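Local structure of DNA replication protein DnaC (Aquifex aeolicus, 3ECC) at residues G89-T92 and K93-K96; S155-L158 and A159-G163. The protein is a helicase loader of replication initiation that binds ADP, beryllium trifluoride and magnesium in a P-loop nucleotide-binding domain. All coordinates share one frame; numbering follows the deposited sequence.

How the contacts relate
Following the chain from its N terminus, contact 1 comes first, at 89-96, where the loop after helix 75-86 turns into the short helix 93-99. Contact 2, at 155-163, covers most of helix 153-162 and the glycine that follows it, well past strands 104-107 and 136-141. Each is local, within its own unbroken piece of chain, so neither closes a long loop; they follow in series, neither nested nor crossed, and do not touch, with centres about 29 Å apart. Contact 1 starts a surface helix beside helix 75-86, away from the nucleotide. Contact 2 joins successive turns of a helix packed against strand 136-141 of the parallel sheet and against helix 164-173, much nearer the nucleotide site.

Contact 1: G89-T92 and K93-K96; sequences GKDT and KFLK
T92 O accepts the backbone N of K96 at 3.0 Å, an i to i+4 bond that brings T92 into the first turn of helix 93-99. K96 N lies nearly straight out from the carbonyl, at a C=O...N angle of 169°. D91, one residue earlier, still has an extended backbone, so the chain changes course between D91 and T92. The D91 side chain reaches across that bend: CG stands anti to its own N (chi1 -172°), which carries OD1 to within 3.3 Å of F94 N in a weak capping bond. This is the familiar aspartate cap at the start of a helix, a carboxylate taking a backbone NH of the first turn; its negative charge would also suit the positive end of the helix dipole. The other oxygen, OD2, rests 3.5 Å from F94 CB, and the carboxylate is turned 43° from the F94 ring. That ring heads away from the cap and packs on R81, L82 and L85 of helix 75-86; D91 touches L85 too. On the exposed side, the bent K96 chain folds back over T92, its NZ coming 3.5 Å from the methyl CG2.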
ATOM      1  N   GLY A  89      13.133  -6.467 -22.465  1.00 82.02           N
ATOM      2  CA  GLY A  89      12.297  -6.960 -23.554  1.00 81.75           C
ATOM      3  C   GLY A  89      11.629  -8.311 -23.369  1.00 81.48           C
ATOM      4  O   GLY A  89      10.622  -8.593 -24.022  1.00 81.56           O
ATOM      5  N   LYS A  90      12.184  -9.153 -22.495  1.00 81.11           N
ATOM      6  CA  LYS A  90      11.786 -10.568 -22.444  1.00 80.68           C
ATOM      7  C   LYS A  90      11.152 -11.179 -21.181  1.00 80.25           C
ATOM      8  O   LYS A  90      10.924 -12.398 -21.166  1.00 80.30           O
ATOM      9  CB  LYS A  90      12.945 -11.454 -22.897  1.00 80.82           C
ATOM     10  CG  LYS A  90      13.222 -11.366 -24.380  1.00 81.23           C
ATOM     11  CD  LYS A  90      14.041 -12.555 -24.870  1.00 81.64           C
ATOM     12  CE  LYS A  90      14.016 -12.654 -26.395  1.00 82.18           C
ATOM     13  NZ  LYS A  90      14.565 -13.953 -26.899  1.00 82.14           N
ATOM     14  N   ASP A  91      10.876 -10.371 -20.148  1.00 79.73           N
ATOM     15  CA  ASP A  91      10.180 -10.846 -18.927  1.00 79.20           C
ATOM     16  C   ASP A  91       8.844 -10.123 -18.699  1.00 78.44           C
ATOM     17  O   ASP A  91       8.810  -9.034 -18.117  1.00 78.53           O
ATOM     18  CB  ASP A  91      11.094 -10.728 -17.693  1.00 79.49           C
ATOM     19  CG  ASP A  91      10.497 -11.388 -16.430  1.00 80.50           C
ATOM     20  OD1 ASP A  91       9.564 -12.220 -16.544  1.00 81.63           O
ATOM     21  OD2 ASP A  91      10.977 -11.074 -15.316  1.00 80.92           O
ATOM     22  N   THR A  92       7.754 -10.736 -19.166  1.00 77.36           N
ATOM     23  CA  THR A  92       6.405 -10.235 -18.894  1.00 76.34           C
ATOM     24  C   THR A  92       5.814 -11.001 -17.721  1.00 75.38           C
ATOM     25  O   THR A  92       4.903 -10.523 -17.046  1.00 75.31           O
ATOM     26  CB  THR A  92       5.459 -10.381 -20.119  1.00 76.49           C
ATOM     27  OG1 THR A  92       6.100  -9.874 -21.295  1.00 76.98           O
ATOM     28  CG2 THR A  92       4.167  -9.605 -19.893  1.00 76.37           C
ATOM     29  N   LYS A  93       6.358 -12.191 -17.478  1.00 74.18           N
ATOM     30  CA  LYS A  93       5.842 -13.092 -16.446  1.00 73.07           C
ATOM     31  C   LYS A  93       5.814 -12.454 -15.061  1.00 71.96           C
ATOM     32  O   LYS A  93       4.878 -12.674 -14.293  1.00 72.08           O
ATOM     33  CB  LYS A  93       6.633 -14.407 -16.427  1.00 73.25           C
ATOM     34  CG  LYS A  93       6.318 -15.323 -17.612  1.00 74.37           C
ATOM     35  CD  LYS A  93       7.057 -16.656 -17.539  1.00 75.49           C
ATOM     36  CE  LYS A  93       6.641 -17.570 -18.693  1.00 75.77           C
ATOM     37  NZ  LYS A  93       7.438 -18.832 -18.756  1.00 75.61           N
ATOM     38  N   PHE A  94       6.827 -11.649 -14.755  1.00 70.39           N
ATOM     39  CA  PHE A  94       6.868 -10.932 -13.492  1.00 68.86           C
ATOM     40  C   PHE A  94       5.807  -9.832 -13.417  1.00 68.06           C
ATOM     41  O   PHE A  94       5.159  -9.656 -12.380  1.00 67.88           O
ATOM     42  CB  PHE A  94       8.256 -10.347 -13.253  1.00 68.68           C
ATOM     43  CG  PHE A  94       8.374  -9.575 -11.973  1.00 68.26           C
ATOM     44  CD1 PHE A  94       8.378 -10.228 -10.746  1.00 67.99           C
ATOM     45  CD2 PHE A  94       8.491  -8.194 -11.992  1.00 67.86           C
ATOM     46  CE1 PHE A  94       8.488  -9.512  -9.560  1.00 67.37           C
ATOM     47  CE2 PHE A  94       8.607  -7.472 -10.814  1.00 67.58           C
ATOM     48  CZ  PHE A  94       8.606  -8.132  -9.595  1.00 67.19           C
ATOM     49  N   LEU A  95       5.626  -9.105 -14.518  1.00 66.91           N
ATOM     50  CA  LEU A  95       4.666  -8.010 -14.561  1.00 65.81           C
ATOM     51  C   LEU A  95       3.221  -8.487 -14.370  1.00 65.50           C
ATOM     52  O   LEU A  95       2.436  -7.828 -13.683  1.00 65.55           O
ATOM     53  CB  LEU A  95       4.809  -7.218 -15.860  1.00 65.52           C
ATOM     54  CG  LEU A  95       3.868  -6.031 -16.070  1.00 64.59           C
ATOM     55  CD1 LEU A  95       4.090  -4.948 -15.025  1.00 64.30           C
ATOM     56  CD2 LEU A  95       4.036  -5.467 -17.465  1.00 63.08           C
ATOM     57  N   LYS A  96       2.883  -9.633 -14.964  1.00 64.93           N
ATOM     58  CA  LYS A  96       1.523 -10.198 -14.855  1.00 64.32           C
ATOM     59  C   LYS A  96       1.205 -10.681 -13.449  1.00 63.76           C
ATOM     60  O   LYS A  96       0.079 -10.520 -12.971  1.00 63.67           O
ATOM     61  CB  LYS A  96       1.322 -11.355 -15.836  1.00 64.57           C
ATOM     62  CG  LYS A  96       0.630 -10.967 -17.123  1.00 65.30           C
ATOM     63  CD  LYS A  96       0.856 -12.019 -18.184  1.00 66.09           C
ATOM     64  CE  LYS A  96       0.945 -11.379 -19.553  1.00 66.41           C
ATOM     65  NZ  LYS A  96       1.876 -12.148 -20.417  1.00 66.65           N
TER

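Contact 2: S155-L158 and A159-G163; sequences SADL and ASRLG
D157 and R161, one helical turn apart, form a salt bridge whose hydrogen bond is weak: OD2 of D157 accepts NH1 of R161 at 2.8 Å, the N-H...O angle bent to 144°. One nitrogen meets one oxygen, since the carboxylate and guanidinium planes stand 85° apart. R161 sets out with CG between its own N and carbonyl carbon (chi1 41°), then runs extended to NE, which lays the guanidinium over the D157 peptide; D157 C sits 3.9 Å above one face, toward the rim. Each charged group has a second, weak partner beyond the helix, D157 OD2 in S143 OG and R161 NH2 in N141 O. Along the backbone, A159 N bonds to S155 O at 2.8 Å, L158 O takes both R161 N and L162 N weakly, and G163 N closes on A159 O at 2.7 Å. L158 CD2 lies beside the R161 guanidinium. On the buried side L158 CD1 meets L162 CD1 at 3.7 Å, the two leucines side by side and pointing the same way. L158 continues onto T140 and V167, L162 onto L109 and L114. G163, with positive phi, ends the helix and stands at the N-cap of helix 164-173. A helix following a strand that ends in N141, which lines the beryllium trifluoride pocket, is consistent with the sensor-1 strand and box VII helix of AAA+ ATPases.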
ATOM      1  N   SER A 155      -4.719  14.063  -0.002  1.00 84.37           N
ATOM      2  CA  SER A 155      -5.013  13.761  -1.397  1.00 82.98           C
ATOM      3  C   SER A 155      -4.291  14.695  -2.398  1.00 81.79           C
ATOM      4  O   SER A 155      -3.822  14.241  -3.443  1.00 81.62           O
ATOM      5  CB  SER A 155      -6.527  13.806  -1.619  1.00 83.15           C
ATOM      6  OG  SER A 155      -7.198  13.043  -0.627  1.00 83.18           O
ATOM      7  N   ALA A 156      -4.214  15.990  -2.073  1.00 80.22           N
ATOM      8  CA  ALA A 156      -3.517  16.981  -2.917  1.00 78.54           C
ATOM      9  C   ALA A 156      -1.985  16.911  -2.784  1.00 77.16           C
ATOM     10  O   ALA A 156      -1.254  17.198  -3.735  1.00 77.04           O
ATOM     11  CB  ALA A 156      -4.022  18.404  -2.617  1.00 78.50           C
ATOM     12  N   ASP A 157      -1.511  16.542  -1.597  1.00 75.32           N
ATOM     13  CA  ASP A 157      -0.092  16.300  -1.368  1.00 73.58           C
ATOM     14  C   ASP A 157       0.358  15.035  -2.092  1.00 72.27           C
ATOM     15  O   ASP A 157       1.425  15.003  -2.694  1.00 72.10           O
ATOM     16  CB  ASP A 157       0.184  16.182   0.129  1.00 73.68           C
ATOM     17  CG  ASP A 157       1.664  16.171   0.456  1.00 74.09           C
ATOM     18  OD1 ASP A 157       2.371  17.156   0.140  1.00 74.51           O
ATOM     19  OD2 ASP A 157       2.111  15.184   1.073  1.00 75.22           O
ATOM     20  N   LEU A 158      -0.470  13.994  -2.035  1.00 70.63           N
ATOM     21  CA  LEU A 158      -0.253  12.777  -2.816  1.00 69.03           C
ATOM     22  C   LEU A 158      -0.374  13.003  -4.314  1.00 67.84           C
ATOM     23  O   LEU A 158       0.404  12.460  -5.094  1.00 67.43           O
ATOM     24  CB  LEU A 158      -1.246  11.692  -2.400  1.00 69.18           C
ATOM     25  CG  LEU A 158      -0.721  10.467  -1.650  1.00 69.20           C
ATOM     26  CD1 LEU A 158       0.144   9.579  -2.566  1.00 68.12           C
ATOM     27  CD2 LEU A 158       0.025  10.876  -0.374  1.00 69.07           C
ATOM     28  N   ALA A 159      -1.363  13.802  -4.705  1.00 66.52           N
ATOM     29  CA  ALA A 159      -1.616  14.097  -6.110  1.00 65.44           C
ATOM     30  C   ALA A 159      -0.504  14.922  -6.736  1.00 64.75           C
ATOM     31  O   ALA A 159      -0.321  14.900  -7.950  1.00 64.78           O
ATOM     32  CB  ALA A 159      -2.944  14.810  -6.267  1.00 65.44           C
ATOM     33  N   SER A 160       0.235  15.654  -5.904  1.00 63.85           N
ATOM     34  CA  SER A 160       1.318  16.498  -6.391  1.00 62.76           C
ATOM     35  C   SER A 160       2.437  15.665  -7.007  1.00 61.91           C
ATOM     36  O   SER A 160       3.070  16.086  -7.975  1.00 61.79           O
ATOM     37  CB  SER A 160       1.864  17.375  -5.264  1.00 62.81           C
ATOM     38  OG  SER A 160       2.423  16.580  -4.236  1.00 63.01           O
ATOM     39  N   ARG A 161       2.667  14.481  -6.447  1.00 60.96           N
ATOM     40  CA  ARG A 161       3.759  13.621  -6.892  1.00 60.20           C
ATOM     41  C   ARG A 161       3.308  12.410  -7.702  1.00 59.27           C
ATOM     42  O   ARG A 161       4.136  11.683  -8.243  1.00 59.36           O
ATOM     43  CB  ARG A 161       4.621  13.181  -5.705  1.00 60.39           C
ATOM     44  CG  ARG A 161       3.844  12.823  -4.452  1.00 61.93           C
ATOM     45  CD  ARG A 161       4.739  12.859  -3.210  1.00 64.84           C
ATOM     46  NE  ARG A 161       4.146  12.132  -2.081  1.00 67.59           N
ATOM     47  CZ  ARG A 161       3.755  12.692  -0.933  1.00 68.49           C
ATOM     48  NH1 ARG A 161       3.905  13.999  -0.737  1.00 68.72           N
ATOM     49  NH2 ARG A 161       3.215  11.940   0.021  1.00 67.54           N
ATOM     50  N   LEU A 162       1.995  12.199  -7.786  1.00 58.17           N
ATOM     51  CA  LEU A 162       1.439  11.040  -8.493  1.00 56.77           C
ATOM     52  C   LEU A 162       0.453  11.437  -9.576  1.00 56.01           C
ATOM     53  O   LEU A 162       0.283  10.717 -10.555  1.00 55.97           O
ATOM     54  CB  LEU A 162       0.749  10.080  -7.517  1.00 56.67           C
ATOM     55  CG  LEU A 162       1.574   9.162  -6.613  1.00 56.14           C
ATOM     56  CD1 LEU A 162       0.668   8.139  -5.942  1.00 54.72           C
ATOM     57  CD2 LEU A 162       2.661   8.463  -7.403  1.00 56.40           C
ATOM     58  N   GLY A 163      -0.205  12.575  -9.384  1.00 55.21           N
ATOM     59  CA  GLY A 163      -1.258  13.023 -10.286  1.00 54.43           C
ATOM     60  C   GLY A 163      -2.623  12.863  -9.652  1.00 54.10           C
ATOM     61  O   GLY A 163      -2.807  12.024  -8.774  1.00 53.92           O
TER